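Local coordinates for biuret hydrolase (Pseudomonas sp., PDB 6C62), which hydrolyses 1-carboxybiuret to urea-1,3-dicarboxylate and ammonia, a step in the bacterial breakdown of atrazine, at residues S16-C21 and A48-I53; L76-G81 and P95-D100; G33-F38 and A160-L165; L219-D224 and P243-L248. All blocks are in the same frame, centred on the assembly; numbering follows the deposited sequence.

Overall arrangement
All four contacts belong to one amidase-family chain, built round a mixed beta sheet with helices packed on it. Interactions 1 and 3 share helix 17-35: its first turn pairs with helix 43-58, its end meets the loop before strand 165-170, and the two centres lie about 19 Å apart. Interactions 2 and 3 lie nearer the probable catalytic lysine, with the side chains of Ile-79 and Ala-37 about 9 and 10 Å from that of Lys-74; interactions 1 and 4 are remote from the catalytic residues. Interactions 3 and 4 touch directly, Leu-165 CD1 packing 3.5 Å from Ala-222 CB, although their centres are about 24 Å apart.

Interaction 1. Residues S16-C21 and A48-I53; sequences SARDVC and AEADAI
Asp-51 OD1 receives the NH2 group of Arg-18 at 2.9 Å, in a salt bridge at one edge of the helix pair. The bond is fairly straight, 162° at the hydrogen. OD1 is met on its syn side, and it lies close to the plane of the guanidinium at the edge of that group, although the guanidinium and carboxylate planes are turned 46° apart. Arg-18 reaches this place because CG stands anti to the backbone N and the chain then bends at chi2, which lays CD alongside OD1 as well. Glu-22 holds NE of the same guanidinium, so the arginine links a carboxylate of its own helix to one on the other. With an alanine here, Asp-51 and Glu-22 would probably both lose this shared positive partner, and no bridge would join the two helices at this edge.

Inward from this polar edge the seam is built mainly on small residues. Ala-50 CB sits 3.8 Å from both Arg-18 CA and Cys-21 CB, while Ala-17 CB rests on Ala-50 O at 3.6 Å and meets Ile-53 CG2 at 3.9 Å. Alanines suit this seam: they let the axes of 17-21 and 48-53 approach to 8.2 Å, nearly antiparallel at 154°. Ser-16 is the N-cap of helix 17-35, its OG accepting from Asp-19 N, and Asp-54 takes the backbone N-H groups of Ala-17 and Arg-18. The contact thus joins the start of helix 17-35 to the middle of helix 43-58, with helix 3-11 packed against Val-20 and Glu-49 bonded to the backbone of Leu-114 in strand 113-118.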
loop_
_atom_site.group_PDB
_atom_site.type_symbol
_atom_site.label_atom_id
_atom_site.label_comp_id
_atom_site.label_asym_id
_atom_site.label_seq_id
_atom_site.Cartn_x
_atom_site.Cartn_y
_atom_site.Cartn_z
ATOM N N SER A 16 43.068 24.962 -4.363
ATOM C CA SER A 16 41.815 25.583 -4.649
ATOM C C SER A 16 40.773 24.525 -5.058
ATOM O O SER A 16 41.106 23.442 -5.585
ATOM C CB SER A 16 41.973 26.627 -5.732
ATOM O OG SER A 16 42.145 26.054 -7.013
ATOM N N ALA A 17 39.513 24.853 -4.821
ATOM C CA ALA A 17 38.432 23.993 -5.273
ATOM C C ALA A 17 38.434 23.876 -6.797
ATOM O O ALA A 17 38.167 22.804 -7.379
ATOM C CB ALA A 17 37.084 24.500 -4.752
ATOM N N ARG A 18 38.714 24.986 -7.466
ATOM C CA ARG A 18 38.783 24.962 -8.915
ATOM C C ARG A 18 39.874 23.993 -9.403
ATOM O O ARG A 18 39.647 23.264 -10.377
ATOM C CB ARG A 18 38.981 26.381 -9.475
ATOM C CG ARG A 18 39.097 26.510 -10.990
ATOM C CD ARG A 18 37.793 26.032 -11.620
ATOM N NE ARG A 18 37.832 26.103 -13.066
ATOM C CZ ARG A 18 37.579 27.171 -13.805
ATOM N NH1 ARG A 18 37.697 27.077 -15.140
ATOM N NH2 ARG A 18 37.193 28.318 -13.258
ATOM N N ASP A 19 41.038 23.973 -8.767
ATOM C CA ASP A 19 42.076 22.974 -9.162
ATOM C C ASP A 19 41.656 21.525 -8.939
ATOM O O ASP A 19 41.989 20.637 -9.739
ATOM C CB ASP A 19 43.404 23.202 -8.395
ATOM C CG ASP A 19 44.202 24.423 -8.907
ATOM O OD1 ASP A 19 43.874 24.981 -9.970
ATOM O OD2 ASP A 19 45.185 24.804 -8.235
ATOM N N VAL A 20 40.967 21.281 -7.834
ATOM C CA VAL A 20 40.426 19.957 -7.538
ATOM C C VAL A 20 39.407 19.526 -8.598
ATOM O O VAL A 20 39.450 18.398 -9.079
ATOM C CB VAL A 20 39.806 19.895 -6.128
ATOM C CG1 VAL A 20 39.038 18.593 -5.928
ATOM C CG2 VAL A 20 40.929 19.963 -5.097
ATOM N N CYS A 21 38.521 20.449 -8.974
ATOM C CA CYS A 21 37.576 20.222 -10.060
ATOM C C CYS A 21 38.259 19.904 -11.429
ATOM O O CYS A 21 37.902 18.917 -12.137
ATOM C CB CYS A 21 36.681 21.482 -10.183
ATOM S SG CYS A 21 35.570 21.413 -11.561
ATOM N N ALA A 48 31.643 26.545 -12.125
ATOM C CA ALA A 48 31.003 27.658 -11.397
ATOM C C ALA A 48 30.815 27.297 -9.928
ATOM O O ALA A 48 30.998 28.175 -9.067
ATOM C CB ALA A 48 29.671 28.031 -11.990
ATOM N N GLU A 49 30.484 26.037 -9.614
ATOM C CA GLU A 49 30.370 25.610 -8.218
ATOM C C GLU A 49 31.688 25.682 -7.454
ATOM O O GLU A 49 31.733 26.160 -6.287
ATOM C CB GLU A 49 29.717 24.226 -8.068
ATOM C CG GLU A 49 28.198 24.236 -8.322
ATOM C CD GLU A 49 27.535 22.819 -8.380
ATOM O OE1 GLU A 49 28.236 21.779 -8.518
ATOM O OE2 GLU A 49 26.277 22.722 -8.354
ATOM N N ALA A 50 32.747 25.209 -8.108
ATOM C CA ALA A 50 34.092 25.223 -7.526
ATOM C C ALA A 50 34.549 26.690 -7.319
ATOM O O ALA A 50 35.051 27.063 -6.206
ATOM C CB ALA A 50 35.060 24.451 -8.417
ATOM N N ASP A 51 34.351 27.505 -8.348
ATOM C CA ASP A 51 34.640 28.928 -8.234
ATOM C C ASP A 51 33.936 29.589 -7.006
ATOM O O ASP A 51 34.536 30.386 -6.273
ATOM C CB ASP A 51 34.249 29.666 -9.490
ATOM C CG ASP A 51 35.296 29.504 -10.657
ATOM O OD1 ASP A 51 36.408 28.859 -10.524
ATOM O OD2 ASP A 51 35.001 30.078 -11.751
ATOM N N ALA A 52 32.662 29.279 -6.824
ATOM C CA ALA A 52 31.886 29.836 -5.705
ATOM C C ALA A 52 32.430 29.443 -4.335
ATOM O O ALA A 52 32.405 30.238 -3.397
ATOM C CB ALA A 52 30.395 29.485 -5.831
ATOM N N ILE A 53 32.887 28.204 -4.188
ATOM C CA ILE A 53 33.535 27.770 -2.954
ATOM C C ILE A 53 34.844 28.590 -2.717
ATOM O O ILE A 53 35.100 29.041 -1.583
ATOM C CB ILE A 53 33.891 26.258 -2.995
ATOM C CG1 ILE A 53 32.633 25.368 -3.014
ATOM C CG2 ILE A 53 34.828 25.858 -1.840
ATOM C CD1 ILE A 53 31.758 25.511 -1.806
#

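Interaction 2. Residues L76-G81 and P95-D100; sequences LFDIEG and PPARAD
Two direct hydrogen bonds join Glu-80 and Gly-81 to residues 97-100 of the same long loop, which runs from strand 70-74, the strand bearing the probable active-site Lys-74, to helix 102-109. Glu-80 N gives an almost straight bond, 177° at the hydrogen, to Asp-100 OD1 at 2.9 Å, arriving on the anti side of the carboxylate and 25° out of its plane. Gly-81 N then reaches Ala-97 O at 2.9 Å, in the carbonyl plane. Gly-81 has a positive phi, which glycine adopts readily.

Water carries three further links. Water 1 joins Asp-78 OD2 to Ala-99 O; water 2 donates to Glu-80 OE1 and accepts from Asp-100 N; water 3 donates to both Glu-80 OE1 and Asp-100 OD2, keeping two acidic side chains in one network without direct contact. The extended Glu-80 chain, with CG anti to the backbone N (chi1 -178°), carries OE1 to these waters.

Packing fills the rest. Ala-97 CB lies 3.8 Å from Asp-78 CB and 3.6 Å from Ile-79 O, small enough to fit between the two arms of the loop, while the Pro-96 ring places CB 3.6 Å from Gly-81 C.

Asp-100 OD1 also has a salt bridge to Arg-45, and Asp-78 OD1 a hydrogen bond with Thr-84. With Arg-45 and Glu-80 N both directed at OD1, the negative charge of Asp-100 is probably stabilised despite the nearby carboxylate of Glu-80.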
loop_
_atom_site.group_PDB
_atom_site.type_symbol
_atom_site.label_atom_id
_atom_site.label_comp_id
_atom_site.label_asym_id
_atom_site.label_seq_id
_atom_site.Cartn_x
_atom_site.Cartn_y
_atom_site.Cartn_z
ATOM N N LEU A 76 19.453 8.424 -13.321
ATOM C CA LEU A 76 18.062 8.581 -12.891
ATOM C C LEU A 76 17.815 9.818 -11.935
ATOM O O LEU A 76 16.654 10.128 -11.622
ATOM C CB LEU A 76 17.539 7.290 -12.291
ATOM C CG LEU A 76 18.230 6.667 -11.072
ATOM C CD1 LEU A 76 17.997 7.502 -9.842
ATOM C CD2 LEU A 76 17.727 5.241 -10.795
ATOM N N PHE A 77 18.879 10.515 -11.516
ATOM C CA PHE A 77 18.735 11.701 -10.713
ATOM C C PHE A 77 18.556 12.898 -11.642
ATOM O O PHE A 77 19.335 13.074 -12.610
ATOM C CB PHE A 77 19.920 12.007 -9.788
ATOM C CG PHE A 77 20.046 11.111 -8.590
ATOM C CD1 PHE A 77 20.625 9.865 -8.676
ATOM C CD2 PHE A 77 19.555 11.515 -7.355
ATOM C CE1 PHE A 77 20.750 9.026 -7.538
ATOM C CE2 PHE A 77 19.658 10.721 -6.239
ATOM C CZ PHE A 77 20.259 9.450 -6.319
ATOM N N ASP A 78 17.557 13.718 -11.321
ATOM C CA ASP A 78 17.305 14.993 -12.061
ATOM C C ASP A 78 18.445 15.943 -11.767
ATOM O O ASP A 78 18.820 16.140 -10.588
ATOM C CB ASP A 78 16.019 15.693 -11.579
ATOM C CG ASP A 78 14.708 15.054 -12.115
ATOM O OD1 ASP A 78 14.729 14.152 -12.997
ATOM O OD2 ASP A 78 13.615 15.458 -11.610
ATOM N N ILE A 79 18.999 16.494 -12.827
ATOM C CA ILE A 79 20.022 17.530 -12.804
ATOM C C ILE A 79 19.391 18.693 -13.584
ATOM O O ILE A 79 18.957 18.531 -14.735
ATOM C CB ILE A 79 21.329 17.086 -13.471
ATOM C CG1 ILE A 79 21.952 15.903 -12.757
ATOM C CG2 ILE A 79 22.308 18.261 -13.482
ATOM C CD1 ILE A 79 23.126 15.291 -13.488
ATOM N N GLU A 80 19.291 19.843 -12.936
ATOM C CA GLU A 80 18.658 20.991 -13.557
ATOM C C GLU A 80 19.231 21.291 -14.935
ATOM O O GLU A 80 20.439 21.326 -15.082
ATOM C CB GLU A 80 18.818 22.252 -12.683
ATOM C CG GLU A 80 18.130 23.472 -13.289
ATOM C CD GLU A 80 18.119 24.669 -12.355
ATOM O OE1 GLU A 80 18.625 24.575 -11.203
ATOM O OE2 GLU A 80 17.592 25.726 -12.808
ATOM N N GLY A 81 18.350 21.463 -15.929
ATOM C CA GLY A 81 18.758 21.742 -17.281
ATOM C C GLY A 81 19.160 20.574 -18.115
ATOM O O GLY A 81 19.508 20.757 -19.273
ATOM N N PRO A 95 11.273 16.814 -21.651
ATOM C CA PRO A 95 11.868 18.109 -21.248
ATOM C C PRO A 95 13.001 18.018 -20.225
ATOM O O PRO A 95 12.989 17.100 -19.374
ATOM C CB PRO A 95 10.676 18.921 -20.647
ATOM C CG PRO A 95 9.463 18.164 -21.027
ATOM C CD PRO A 95 9.853 16.695 -21.238
ATOM N N PRO A 96 13.975 18.911 -20.294
ATOM C CA PRO A 96 15.024 18.930 -19.253
ATOM C C PRO A 96 14.422 19.199 -17.847
ATOM O O PRO A 96 13.413 19.853 -17.743
ATOM C CB PRO A 96 16.003 20.043 -19.722
ATOM C CG PRO A 96 15.241 20.852 -20.727
ATOM C CD PRO A 96 14.291 19.860 -21.396
ATOM N N ALA A 97 14.990 18.584 -16.818
ATOM C CA ALA A 97 14.534 18.766 -15.448
ATOM C C ALA A 97 14.547 20.263 -15.083
ATOM O O ALA A 97 15.538 21.002 -15.387
ATOM C CB ALA A 97 15.432 18.007 -14.491
ATOM N N ARG A 98 13.486 20.686 -14.436
ATOM C CA ARG A 98 13.387 22.071 -13.969
ATOM C C ARG A 98 14.171 22.327 -12.704
ATOM O O ARG A 98 14.505 23.446 -12.401
ATOM C CB ARG A 98 11.932 22.433 -13.755
ATOM C CG ARG A 98 11.176 22.481 -15.097
ATOM C CD ARG A 98 9.691 22.672 -14.905
ATOM N NE ARG A 98 9.416 23.871 -14.103
ATOM C CZ ARG A 98 8.245 24.139 -13.514
ATOM N NH1 ARG A 98 7.230 23.272 -13.622
ATOM N NH2 ARG A 98 8.099 25.265 -12.799
ATOM N N ALA A 99 14.500 21.288 -11.963
ATOM C CA ALA A 99 15.228 21.438 -10.703
ATOM C C ALA A 99 16.077 20.195 -10.478
ATOM O O ALA A 99 15.764 19.165 -11.014
ATOM C CB ALA A 99 14.203 21.600 -9.557
ATOM N N ASP A 100 17.124 20.326 -9.691
ATOM C CA ASP A 100 17.903 19.189 -9.179
ATOM C C ASP A 100 17.049 18.309 -8.281
ATOM O O ASP A 100 16.147 18.817 -7.585
ATOM C CB ASP A 100 19.042 19.711 -8.284
ATOM C CG ASP A 100 20.154 20.441 -9.072
ATOM O OD1 ASP A 100 20.383 20.148 -10.303
ATOM O OD2 ASP A 100 20.856 21.259 -8.419
HETATM O O HOH W 1 13.495 17.647 -10.093
HETATM O O HOH W 2 17.622 23.160 -9.005
HETATM O O HOH W 3 21.169 23.622 -9.568
#

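Interaction 3. Residues G33-F38 and A160-L165; sequences GLINAF and AGQVPL
Gln-162 lays its amide between Phe-38 and Ile-35, and these three residues account for most of the surface buried here. Its OE1 comes to the edge of the Phe-38 ring, near the ring plane, 3.2 Å from CE1 and 3.6 Å from CD1. An aromatic edge carries slightly positive hydrogens, so a carbonyl oxygen is a reasonable neighbour, but no conventional donor reaches OE1: it is buried without a hydrogen-bond partner in the model. The ring and amide planes are inclined by 54°, and the two side chains run past each other in opposite senses.

What fixes the amide is its other end. NE2 is hydrogen-bonded to Thr-31 and to Asp-32, the aspartate whose carboxylate also receives the backbone N-H groups of Ala-37 and Phe-38. A glutamine suits this position because its long arm, extended beyond CG (chi2 163°), takes an N-H donor to those two acceptors while its oxygen lies beside the ring.

Ile-35 supplies the aliphatic part: its CB is 4.2 Å from Gln-162 NE2, and CG1 meets Ala-160 CB at 4.3 Å. Ala-37 adds only its CB, 3.9 Å from Gln-162 OE1. Gly-161, with positive phi, closes helix 152-159 in a Schellman motif, turning the chain toward Gln-162.

The contact joins the end of helix 17-35 and the start of strand 38-41 to the turn between helix 152-159 and strand 165-170. Ala-156 and Ala-157 of that helix lie against Ile-35 and Gln-162, and Leu-118 of strand 113-118 touches Phe-38.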
loop_
_atom_site.group_PDB
_atom_site.type_symbol
_atom_site.label_atom_id
_atom_site.label_comp_id
_atom_site.label_asym_id
_atom_site.label_seq_id
_atom_site.Cartn_x
_atom_site.Cartn_y
_atom_site.Cartn_z
ATOM N N GLY A 33 36.822 7.138 -21.814
ATOM C CA GLY A 33 36.654 6.462 -23.082
ATOM C C GLY A 33 36.568 4.935 -22.866
ATOM O O GLY A 33 35.709 4.294 -23.474
ATOM N N LEU A 34 37.427 4.374 -21.991
ATOM C CA LEU A 34 37.400 2.956 -21.697
ATOM C C LEU A 34 36.355 2.526 -20.589
ATOM O O LEU A 34 35.614 1.571 -20.756
ATOM C CB LEU A 34 38.766 2.516 -21.255
ATOM C CG LEU A 34 38.944 1.016 -21.013
ATOM C CD1 LEU A 34 38.617 0.174 -22.228
ATOM C CD2 LEU A 34 40.385 0.812 -20.576
ATOM N N ILE A 35 36.313 3.236 -19.473
ATOM C CA ILE A 35 35.470 2.815 -18.324
ATOM C C ILE A 35 33.992 3.022 -18.672
ATOM O O ILE A 35 33.149 2.195 -18.318
ATOM C CB ILE A 35 35.851 3.584 -17.064
ATOM C CG1 ILE A 35 37.346 3.337 -16.680
ATOM C CG2 ILE A 35 34.928 3.231 -15.894
ATOM C CD1 ILE A 35 37.727 1.894 -16.630
ATOM N N ASN A 36 33.681 4.114 -19.368
ATOM C CA ASN A 36 32.325 4.464 -19.779
ATOM C C ASN A 36 31.356 4.556 -18.564
ATOM O O ASN A 36 30.284 4.009 -18.579
ATOM C CB ASN A 36 31.801 3.475 -20.834
ATOM C CG ASN A 36 30.530 3.951 -21.502
ATOM O OD1 ASN A 36 30.461 5.082 -21.915
ATOM N ND2 ASN A 36 29.539 3.056 -21.677
ATOM N N ALA A 37 31.798 5.234 -17.519
ATOM C CA ALA A 37 30.967 5.504 -16.339
ATOM C C ALA A 37 30.091 6.723 -16.537
ATOM O O ALA A 37 28.989 6.728 -15.995
ATOM C CB ALA A 37 31.820 5.684 -15.111
ATOM N N PHE A 38 30.507 7.728 -17.300
ATOM C CA PHE A 38 29.732 8.956 -17.458
ATOM C C PHE A 38 28.845 9.000 -18.695
ATOM O O PHE A 38 29.277 8.632 -19.767
ATOM C CB PHE A 38 30.639 10.189 -17.505
ATOM C CG PHE A 38 31.103 10.653 -16.161
ATOM C CD1 PHE A 38 32.105 9.981 -15.497
ATOM C CD2 PHE A 38 30.522 11.765 -15.574
ATOM C CE1 PHE A 38 32.558 10.404 -14.246
ATOM C CE2 PHE A 38 30.942 12.208 -14.339
ATOM C CZ PHE A 38 31.977 11.510 -13.653
ATOM N N ALA A 160 37.809 3.987 -10.453
ATOM C CA ALA A 160 38.725 4.562 -11.441
ATOM C C ALA A 160 39.368 5.852 -10.951
ATOM O O ALA A 160 40.132 6.433 -11.717
ATOM C CB ALA A 160 37.958 4.857 -12.730
ATOM N N GLY A 161 39.070 6.336 -9.739
ATOM C CA GLY A 161 39.599 7.600 -9.247
ATOM C C GLY A 161 39.029 8.859 -9.902
ATOM O O GLY A 161 39.612 9.918 -9.781
ATOM N N GLN A 162 37.876 8.772 -10.594
ATOM C CA GLN A 162 37.294 9.955 -11.271
ATOM C C GLN A 162 36.634 10.898 -10.250
ATOM O O GLN A 162 36.790 12.102 -10.353
ATOM C CB GLN A 162 36.290 9.562 -12.355
ATOM C CG GLN A 162 36.904 8.762 -13.526
ATOM C CD GLN A 162 35.871 8.032 -14.383
ATOM O OE1 GLN A 162 34.701 8.002 -14.028
ATOM N NE2 GLN A 162 36.284 7.475 -15.520
ATOM N N VAL A 163 35.862 10.339 -9.329
ATOM C CA VAL A 163 35.299 11.088 -8.222
ATOM C C VAL A 163 35.391 10.290 -6.945
ATOM O O VAL A 163 35.453 9.080 -6.985
ATOM C CB VAL A 163 33.793 11.494 -8.464
ATOM C CG1 VAL A 163 33.703 12.479 -9.593
ATOM C CG2 VAL A 163 32.933 10.297 -8.792
ATOM N N PRO A 164 35.435 10.972 -5.796
ATOM C CA PRO A 164 35.487 10.325 -4.503
ATOM C C PRO A 164 34.094 9.883 -3.928
ATOM O O PRO A 164 34.064 9.112 -3.005
ATOM C CB PRO A 164 36.098 11.395 -3.599
ATOM C CG PRO A 164 35.621 12.693 -4.182
ATOM C CD PRO A 164 35.651 12.440 -5.681
ATOM N N LEU A 165 32.990 10.399 -4.489
ATOM C CA LEU A 165 31.621 10.213 -4.002
ATOM C C LEU A 165 30.723 10.107 -5.210
ATOM O O LEU A 165 30.889 10.854 -6.192
ATOM C CB LEU A 165 31.213 11.429 -3.182
ATOM C CG LEU A 165 29.734 11.583 -2.764
ATOM C CD1 LEU A 165 29.304 10.478 -1.800
ATOM C CD2 LEU A 165 29.540 12.930 -2.072
#

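Interaction 4. Residues L219-D224 and P243-L248; sequences LALAYD and PSVPVL
Ala-220 and Val-245, with CA atoms 5.5 Å apart, mark where helix 216-226 meets a loop whose residues 244-246 have helical phi and psi without the regular bonds. In this amidase-family alpha/beta fold the helix lies beside the large mixed sheet, Leu-219 resting on strands 185-188 and 208-213, while helix 437-449 packs against Ser-244 and Leu-248.

Asp-224 holds the loop through both carboxylate oxygens. OD1 accepts from Ser-244 N at 2.9 Å and OD2 from Val-245 N at 2.9 Å, each on its syn side, so two successive backbone N-H groups share one carboxylate. The Ser-244 hydroxyl adds a third bond, OG to OD1 at 2.8 Å, arriving 42° out of the carboxylate plane; chi1 of 64° sets OG between the backbone N and the carbonyl carbon, on the side of the aspartate. A leucine in place of Asp-224 would probably leave both N-H groups and the serine hydroxyl without this acceptor and free the turn to shift.

Apolar contacts lie alongside. Val-245 CG2 packs 3.8 Å from Ala-220 CB and 3.9 Å from Leu-221 CD2, and Leu-248 CD2 reaches the same alanine methyl; alanine is small enough to let the loop lie close to the helix. Ser-244 OG also sits at the edge of the Tyr-223 ring, 3.5 Å from CD2.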
loop_
_atom_site.group_PDB
_atom_site.type_symbol
_atom_site.label_atom_id
_atom_site.label_comp_id
_atom_site.label_asym_id
_atom_site.label_seq_id
_atom_site.Cartn_x
_atom_site.Cartn_y
_atom_site.Cartn_z
ATOM N N LEU A 219 31.094 7.959 3.020
ATOM C CA LEU A 219 29.714 7.576 3.192
ATOM C C LEU A 219 29.036 8.402 4.260
ATOM O O LEU A 219 27.935 8.964 4.020
ATOM C CB LEU A 219 29.576 6.109 3.531
ATOM C CG LEU A 219 29.978 5.058 2.549
ATOM C CD1 LEU A 219 29.695 3.722 3.186
ATOM C CD2 LEU A 219 29.319 5.175 1.185
ATOM N N ALA A 220 29.676 8.520 5.427
ATOM C CA ALA A 220 29.044 9.167 6.592
ATOM C C ALA A 220 28.799 10.635 6.344
ATOM O O ALA A 220 27.719 11.154 6.669
ATOM C CB ALA A 220 29.866 8.954 7.867
ATOM N N LEU A 221 29.796 11.302 5.748
ATOM C CA LEU A 221 29.694 12.756 5.470
ATOM C C LEU A 221 28.577 13.033 4.464
ATOM O O LEU A 221 27.826 13.975 4.652
ATOM C CB LEU A 221 31.013 13.348 4.887
ATOM C CG LEU A 221 32.149 13.455 5.905
ATOM C CD1 LEU A 221 33.459 13.518 5.188
ATOM C CD2 LEU A 221 32.001 14.648 6.793
ATOM N N ALA A 222 28.484 12.194 3.416
ATOM C CA ALA A 222 27.498 12.417 2.349
ATOM C C ALA A 222 26.099 12.116 2.884
ATOM O O ALA A 222 25.158 12.861 2.665
ATOM C CB ALA A 222 27.839 11.548 1.168
ATOM N N TYR A 223 25.992 10.998 3.599
ATOM C CA TYR A 223 24.746 10.611 4.281
ATOM C C TYR A 223 24.258 11.721 5.218
ATOM O O TYR A 223 23.122 12.157 5.113
ATOM C CB TYR A 223 24.944 9.300 5.009
ATOM C CG TYR A 223 23.853 8.881 5.949
ATOM C CD1 TYR A 223 22.550 8.785 5.525
ATOM C CD2 TYR A 223 24.126 8.607 7.281
ATOM C CE1 TYR A 223 21.526 8.398 6.411
ATOM C CE2 TYR A 223 23.157 8.154 8.157
ATOM C CZ TYR A 223 21.826 8.091 7.712
ATOM O OH TYR A 223 20.840 7.732 8.568
ATOM N N ASP A 224 25.113 12.235 6.082
ATOM C CA ASP A 224 24.687 13.379 6.962
ATOM C C ASP A 224 24.214 14.624 6.211
ATOM O O ASP A 224 23.151 15.168 6.514
ATOM C CB ASP A 224 25.764 13.753 7.968
ATOM C CG ASP A 224 25.888 12.707 9.123
ATOM O OD1 ASP A 224 25.212 11.581 9.075
ATOM O OD2 ASP A 224 26.717 12.991 10.053
ATOM N N PRO A 243 22.685 12.418 13.082
ATOM C CA PRO A 243 24.037 12.454 12.461
ATOM C C PRO A 243 24.874 11.204 12.763
ATOM O O PRO A 243 24.873 10.728 13.849
ATOM C CB PRO A 243 24.672 13.734 13.041
ATOM C CG PRO A 243 23.518 14.574 13.518
ATOM C CD PRO A 243 22.458 13.592 13.973
ATOM N N SER A 244 25.547 10.665 11.757
ATOM C CA SER A 244 26.438 9.531 11.923
ATOM C C SER A 244 27.915 9.919 12.095
ATOM O O SER A 244 28.680 9.172 12.728
ATOM C CB SER A 244 26.316 8.622 10.701
ATOM O OG SER A 244 26.773 9.318 9.503
ATOM N N VAL A 245 28.328 11.063 11.554
ATOM C CA VAL A 245 29.738 11.450 11.567
ATOM C C VAL A 245 30.319 11.552 12.992
ATOM O O VAL A 245 31.373 11.020 13.209
ATOM C CB VAL A 245 30.012 12.746 10.765
ATOM C CG1 VAL A 245 31.442 13.316 11.025
ATOM C CG2 VAL A 245 29.840 12.458 9.263
ATOM N N PRO A 246 29.597 12.166 13.956
ATOM C CA PRO A 246 30.165 12.299 15.309
ATOM C C PRO A 246 30.463 10.997 16.024
ATOM O O PRO A 246 31.298 10.979 16.917
ATOM C CB PRO A 246 29.069 13.075 16.074
ATOM C CG PRO A 246 28.298 13.805 15.051
ATOM C CD PRO A 246 28.349 12.924 13.827
ATOM N N VAL A 247 29.778 9.915 15.670
ATOM C CA VAL A 247 29.998 8.647 16.371
ATOM C C VAL A 247 30.687 7.596 15.511
ATOM O O VAL A 247 30.805 6.415 15.919
ATOM C CB VAL A 247 28.638 8.086 16.945
ATOM C CG1 VAL A 247 28.030 9.087 17.937
ATOM C CG2 VAL A 247 27.608 7.768 15.836
ATOM N N LEU A 248 31.167 7.991 14.331
ATOM C CA LEU A 248 31.723 7.028 13.381
ATOM C C LEU A 248 32.855 6.177 13.971
ATOM O O LEU A 248 33.015 4.980 13.629
ATOM C CB LEU A 248 32.209 7.781 12.152
ATOM C CG LEU A 248 32.779 6.940 11.022
ATOM C CD1 LEU A 248 31.701 6.028 10.464
ATOM C CD2 LEU A 248 33.383 7.863 9.922
#